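Local coordinates for glycine betaine, L-proline ABC transporter, glycine/betaine/L-proline-binding protein (ProX) (Borrelia burgdorferi, PDB 3TMG) that binds glycine betaine (trimethyl glycine) and probably serves as the substrate-binding component of an ABC transporter that imports such amines, at residues Y57-A61 and S62-D66; L212-L215 and G216-N219. One frame throughout, in Å; residues are numbered along the deposited sequence.

Interaction 1: Y57-A61 and S62-D66; sequences YQYLA and SGKID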
ATOM      1  N   TYR A  57       0.343   8.426  10.144  1.00 17.65           N
ATOM      2  CA  TYR A  57       1.655   8.886  10.584  1.00 19.55           C
ATOM      3  C   TYR A  57       1.599   9.759  11.864  1.00 21.70           C
ATOM      4  O   TYR A  57       2.391   9.573  12.806  1.00 22.46           O
ATOM      5  CB  TYR A  57       2.381   9.642   9.450  1.00 19.08           C
ATOM      6  CG  TYR A  57       3.082   8.736   8.500  1.00 18.45           C
ATOM      7  CD1 TYR A  57       4.350   8.221   8.808  1.00 18.73           C
ATOM      8  CD2 TYR A  57       2.497   8.369   7.286  1.00 17.69           C
ATOM      9  CE1 TYR A  57       5.009   7.387   7.927  1.00 17.92           C
ATOM     10  CE2 TYR A  57       3.152   7.519   6.405  1.00 16.89           C
ATOM     11  CZ  TYR A  57       4.408   7.025   6.752  1.00 17.57           C
ATOM     12  OH  TYR A  57       5.069   6.189   5.890  1.00 17.22           O
ATOM     13  N   GLN A  58       0.635  10.666  11.924  1.00 23.82           N
ATOM     14  CA  GLN A  58       0.419  11.488  13.145  1.00 25.71           C
ATOM     15  C   GLN A  58       0.231  10.634  14.407  1.00 26.25           C
ATOM     16  O   GLN A  58       0.849  10.868  15.477  1.00 27.54           O
ATOM     17  CB  GLN A  58      -0.841  12.347  12.976  1.00 27.81           C
ATOM     18  CG  GLN A  58      -0.712  13.526  12.033  1.00 30.43           C
ATOM     19  CD  GLN A  58      -1.583  14.704  12.456  1.00 34.43           C
ATOM     20  OE1 GLN A  58      -2.605  14.544  13.146  1.00 35.02           O
ATOM     21  NE2 GLN A  58      -1.154  15.913  12.076  1.00 36.63           N
ATOM     22  N   TYR A  59      -0.651   9.651  14.297  1.00 25.14           N
ATOM     23  CA  TYR A  59      -1.031   8.806  15.431  1.00 26.37           C
ATOM     24  C   TYR A  59       0.067   7.890  15.912  1.00 25.85           C
ATOM     25  O   TYR A  59       0.200   7.646  17.106  1.00 25.94           O
ATOM     26  CB  TYR A  59      -2.227   7.967  15.059  1.00 27.49           C
ATOM     27  CG  TYR A  59      -3.499   8.683  15.289  1.00 31.05           C
ATOM     28  CD1 TYR A  59      -3.505  10.036  15.628  1.00 32.02           C
ATOM     29  CD2 TYR A  59      -4.705   8.017  15.171  1.00 32.38           C
ATOM     30  CE1 TYR A  59      -4.686  10.698  15.864  1.00 36.52           C
ATOM     31  CE2 TYR A  59      -5.894   8.681  15.411  1.00 35.68           C
ATOM     32  CZ  TYR A  59      -5.870  10.007  15.744  1.00 35.86           C
ATOM     33  OH  TYR A  59      -7.050  10.629  15.961  1.00 41.02           O
ATOM     34  N   LEU A  60       0.840   7.408  14.959  1.00 24.36           N
ATOM     35  CA  LEU A  60       2.027   6.648  15.226  1.00 24.19           C
ATOM     36  C   LEU A  60       2.983   7.494  16.067  1.00 25.42           C
ATOM     37  O   LEU A  60       3.488   7.017  17.096  1.00 25.98           O
ATOM     38  CB  LEU A  60       2.666   6.238  13.907  1.00 23.38           C
ATOM     39  CG  LEU A  60       3.987   5.453  13.997  1.00 24.06           C
ATOM     40  CD1 LEU A  60       3.768   4.091  14.639  1.00 23.82           C
ATOM     41  CD2 LEU A  60       4.620   5.335  12.607  1.00 23.14           C
ATOM     42  N   ALA A  61       3.202   8.744  15.646  1.00 25.94           N
ATOM     43  CA  ALA A  61       4.154   9.659  16.306  1.00 27.04           C
ATOM     44  C   ALA A  61       3.718  10.091  17.700  1.00 28.40           C
ATOM     45  O   ALA A  61       4.534  10.353  18.555  1.00 28.13           O
ATOM     46  CB  ALA A  61       4.428  10.875  15.428  1.00 27.88           C
ATOM     47  N   SER A  62       2.417  10.141  17.943  1.00 28.41           N
ATOM     48  CA  SER A  62       1.941  10.455  19.286  1.00 29.73           C
ATOM     49  C   SER A  62       1.663   9.192  20.092  1.00 29.33           C
ATOM     50  O   SER A  62       1.243   9.293  21.219  1.00 30.24           O
ATOM     51  CB  SER A  62       0.697  11.334  19.250  1.00 30.15           C
ATOM     52  OG  SER A  62      -0.273  10.757  18.405  1.00 28.95           O
ATOM     53  N   GLY A  63       1.863   8.017  19.495  1.00 27.71           N
ATOM     54  CA  GLY A  63       1.634   6.728  20.193  1.00 27.42           C
ATOM     55  C   GLY A  63       0.175   6.324  20.401  1.00 26.95           C
ATOM     56  O   GLY A  63      -0.124   5.498  21.275  1.00 28.43           O
ATOM     57  N   LYS A  64      -0.752   6.896  19.630  1.00 25.54           N
ATOM     58  CA  LYS A  64      -2.178   6.542  19.766  1.00 25.25           C
ATOM     59  C   LYS A  64      -2.524   5.251  18.999  1.00 23.52           C
ATOM     60  O   LYS A  64      -3.575   4.655  19.218  1.00 23.63           O
ATOM     61  CB  LYS A  64      -3.073   7.695  19.309  1.00 25.85           C
ATOM     62  CG  LYS A  64      -3.086   8.808  20.333  1.00 28.54           C
ATOM     63  CD  LYS A  64      -3.707  10.029  19.706  1.00 29.37           C
ATOM     64  CE  LYS A  64      -3.729  11.172  20.685  1.00 30.97           C
ATOM     65  NZ  LYS A  64      -4.041  12.328  19.814  1.00 31.94           N
ATOM     66  N   ILE A  65      -1.609   4.839  18.139  1.00 21.34           N
ATOM     67  CA  ILE A  65      -1.567   3.476  17.609  1.00 20.26           C
ATOM     68  C   ILE A  65      -0.198   2.904  17.954  1.00 20.25           C
ATOM     69  O   ILE A  65       0.741   3.657  18.233  1.00 20.83           O
ATOM     70  CB  ILE A  65      -1.791   3.418  16.075  1.00 18.59           C
ATOM     71  CG1 ILE A  65      -0.753   4.258  15.292  1.00 18.19           C
ATOM     72  CG2 ILE A  65      -3.228   3.834  15.739  1.00 18.47           C
ATOM     73  CD1 ILE A  65      -0.891   4.157  13.753  1.00 17.07           C
ATOM     74  N   ASP A  66      -0.094   1.583  17.914  1.00 19.66           N
ATOM     75  CA  ASP A  66       1.121   0.928  18.326  1.00 20.25           C
ATOM     76  C   ASP A  66       2.022   0.708  17.129  1.00 19.19           C
ATOM     77  O   ASP A  66       3.230   0.669  17.269  1.00 19.89           O
ATOM     78  CB  ASP A  66       0.778  -0.416  18.958  1.00 20.48           C
ATOM     79  CG  ASP A  66       0.034  -0.261  20.261  1.00 21.63           C
ATOM     80  OD1 ASP A  66       0.512   0.520  21.098  1.00 22.52           O
ATOM     81  OD2 ASP A  66      -1.001  -0.930  20.436  1.00 21.87           O
TER
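Lys-64 lies across the ring of Tyr-59, with CB 4.2 Å above the ring plane on the CG side and CD 4.0 Å from CE1, over the same face. The lysine chain is extended beyond CG, and CB and CD make its closest approaches to the ring. This suits a surface position, where a long chain can give its apolar part to an aromatic face. Tyr-59 CB, at the root of the ring, meets Ile-65 CG1 at 4.0 Å.

The side chain of Ile-65 reaches back to the last helical turn, against Leu-60. Its CG1 sits between the backbone N and the carbonyl carbon (chi1 58°), a position that brings it to 3.5 Å from Leu-60 N; CD1 continues to 4.1 Å from Leu-60 CB. A branched apolar residue fits here because the contact is buried, although Ile-65 O is enclosed without any polar partner in the model. Asp-66, pointing away, is held elsewhere, its OD2 accepting a bond from the backbone N of Lys-19.

Backbone bonds set the path of the chain that brings these side chains together. Lys-64 N bonds to Tyr-59 O at 2.8 Å. Gly-63 N bonds to Leu-60 O at 3.1 Å, arriving from above the carbonyl plane. Ser-62 N still makes a helical bond to Gln-58 O. Gly-63 has positive phi (74°), easily adopted without a side chain, and this reverses the chain. That positive phi and the bonds from Lys-64 N and Gly-63 N define a Schellman motif ending helix 53-61, accompanied by the packing of Lys-64 on Tyr-59.

Interaction 2: L212-L215 and G216-N219; sequences LVRL and GLEN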
ATOM      1  N   LEU A 212       6.488   0.312  10.966  1.00 15.12           N
ATOM      2  CA  LEU A 212       6.905   1.291  11.960  1.00 15.97           C
ATOM      3  C   LEU A 212       6.117   1.071  13.236  1.00 16.51           C
ATOM      4  O   LEU A 212       4.921   0.747  13.183  1.00 16.33           O
ATOM      5  CB  LEU A 212       6.674   2.720  11.474  1.00 16.16           C
ATOM      6  CG  LEU A 212       6.980   3.013  10.008  1.00 16.06           C
ATOM      7  CD1 LEU A 212       6.481   4.401   9.620  1.00 16.28           C
ATOM      8  CD2 LEU A 212       8.464   2.865   9.653  1.00 16.26           C
ATOM      9  N   VAL A 213       6.761   1.285  14.390  1.00 17.59           N
ATOM     10  CA  VAL A 213       6.068   1.132  15.675  1.00 18.31           C
ATOM     11  C   VAL A 213       6.330   2.383  16.522  1.00 19.59           C
ATOM     12  O   VAL A 213       7.266   3.136  16.282  1.00 19.12           O
ATOM     13  CB  VAL A 213       6.494  -0.152  16.448  1.00 18.89           C
ATOM     14  CG1 VAL A 213       6.162  -1.412  15.673  1.00 17.78           C
ATOM     15  CG2 VAL A 213       7.983  -0.122  16.801  1.00 19.67           C
ATOM     16  N   ARG A 214       5.466   2.618  17.489  1.00 20.75           N
ATOM     17  CA  ARG A 214       5.611   3.788  18.363  1.00 22.75           C
ATOM     18  C   ARG A 214       6.871   3.659  19.231  1.00 24.65           C
ATOM     19  O   ARG A 214       7.288   2.555  19.526  1.00 24.46           O
ATOM     20  CB  ARG A 214       4.374   3.974  19.240  1.00 23.13           C
ATOM     21  CG  ARG A 214       3.995   2.797  20.119  1.00 23.55           C
ATOM     22  CD  ARG A 214       2.863   3.163  21.072  1.00 24.26           C
ATOM     23  NE  ARG A 214       2.603   2.106  22.046  1.00 24.73           N
ATOM     24  CZ  ARG A 214       3.245   1.954  23.207  1.00 26.25           C
ATOM     25  NH1 ARG A 214       4.198   2.808  23.573  1.00 26.80           N
ATOM     26  NH2 ARG A 214       2.895   0.952  24.023  1.00 26.90           N
ATOM     27  N   LEU A 215       7.424   4.799  19.654  1.00 26.91           N
ATOM     28  CA  LEU A 215       8.562   4.874  20.576  1.00 30.05           C
ATOM     29  C   LEU A 215       8.589   3.886  21.767  1.00 31.96           C
ATOM     30  O   LEU A 215       9.626   3.288  22.051  1.00 36.18           O
ATOM     31  CB  LEU A 215       8.740   6.322  21.102  1.00 31.41           C
ATOM     32  CG  LEU A 215       9.204   7.377  20.084  1.00 31.48           C
ATOM     33  CD1 LEU A 215       9.488   8.722  20.733  1.00 32.70           C
ATOM     34  CD2 LEU A 215      10.412   6.901  19.285  1.00 30.87           C
ATOM     35  N   GLY A 216       7.488   3.705  22.475  1.00 31.55           N
ATOM     36  CA  GLY A 216       7.607   2.909  23.729  1.00 31.87           C
ATOM     37  C   GLY A 216       7.245   1.432  23.592  1.00 29.91           C
ATOM     38  O   GLY A 216       7.242   0.712  24.579  1.00 30.26           O
ATOM     39  N   LEU A 217       6.967   0.960  22.377  1.00 26.96           N
ATOM     40  CA  LEU A 217       6.369  -0.365  22.224  1.00 26.42           C
ATOM     41  C   LEU A 217       7.293  -1.515  22.652  1.00 27.28           C
ATOM     42  O   LEU A 217       6.841  -2.499  23.290  1.00 27.82           O
ATOM     43  CB  LEU A 217       5.831  -0.601  20.779  1.00 23.93           C
ATOM     44  CG  LEU A 217       5.054  -1.928  20.634  1.00 23.53           C
ATOM     45  CD1 LEU A 217       3.698  -1.872  21.318  1.00 23.56           C
ATOM     46  CD2 LEU A 217       4.869  -2.257  19.147  1.00 21.68           C
ATOM     47  N   GLU A 218       8.575  -1.384  22.325  1.00 27.98           N
ATOM     48  CA  GLU A 218       9.551  -2.433  22.628  1.00 29.60           C
ATOM     49  C   GLU A 218       9.610  -2.673  24.133  1.00 31.37           C
ATOM     50  O   GLU A 218       9.587  -3.820  24.586  1.00 31.58           O
ATOM     51  CB  GLU A 218      10.936  -2.072  22.089  1.00 31.25           C
ATOM     52  CG  GLU A 218      11.929  -3.208  22.232  1.00 33.62           C
ATOM     53  CD  GLU A 218      13.257  -2.985  21.530  1.00 35.44           C
ATOM     54  OE1 GLU A 218      13.587  -1.844  21.104  1.00 36.63           O
ATOM     55  OE2 GLU A 218      13.978  -3.999  21.397  1.00 37.26           O
ATOM     56  N   ASN A 219       9.643  -1.576  24.884  1.00 32.49           N
ATOM     57  CA  ASN A 219       9.565  -1.621  26.365  1.00 35.09           C
ATOM     58  C   ASN A 219       8.229  -2.163  26.909  1.00 35.33           C
ATOM     59  O   ASN A 219       8.222  -3.018  27.801  1.00 37.17           O
ATOM     60  CB  ASN A 219       9.889  -0.239  26.961  1.00 36.06           C
TER
HETATM   61  O   HOH W   1       9.428   0.478  20.273  1.00 22.41           O
HETATM   62  O   HOH W   2       5.249   5.286  22.500  1.00 36.56           O
HETATM   63  O   HOH W   3      10.483   0.941  23.764  1.00 37.87           O
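Between Arg-214 and Leu-217 the chain makes a type I beta turn, closed by a bond of 3.3 Å from Leu-217 N to Arg-214 O. The N-H points almost straight at the oxygen (169°) but comes from above the carbonyl plane. Beyond the turn, water takes the place of direct helical bonds: one molecule links Arg-214 O to Glu-218 N, and another links Leu-215 O to Asn-219 N.

The side chain of Arg-214 folds over this turn. Its CG lies between the backbone N and the carbonyl carbon (chi1 57°), and the extended chain to NE carries the guanidinium back over the helix start. One face rests on Leu-217 CA, 3.9 Å below the centre of the group. Gly-216 suits the neighbouring place, since its bare CA lets NH1 approach to 3.4 Å. A third water, in the guanidinium plane at its edge, accepts from NH1 at 2.9 Å and from Gly-216 N. Salt bridges from NE to Asp-66 and from NH2 to Asp-220 hold the rotation of the group.

Leu-217 crosses both Val-213 and Arg-214 at about a right angle. Its CD2 meets Val-213 CB at 3.8 Å, while CD1 lies 4.0 Å from Arg-214 NH2: one methyl of the leucine faces the valine, the other the guanidinium. Val-213, beta-branched as suits a strand, packs on Val-89 and Leu-91 of strand 88-105. Phe-228 of helix 222-230 touches both Val-213 and Leu-217, joining this strand-to-helix corner to the next helix.

In the fold
Interaction 1 comes first along the chain and closes the tight turn that leads from helix 53-61 into strand 67-73. Interaction 2, much later, closes the turn from strand 207-214 into helix 217-220. The two are in series, neither nested nor crossed, yet their centres lie about 10 Å apart because the strands are antiparallel partners: the start of 67-73 lies beside the end of 207-214. A backbone bond joins Asp-66 to Arg-214, Asp-66 O packs on Val-213 CB, and Leu-60 CD2 meets Leu-212 CB at 3.5 Å. Together they tie helices 53-61 and 217-220 to the paired strands 67-73 and 207-214 of the antiparallel sheet, away from the betaine pocket.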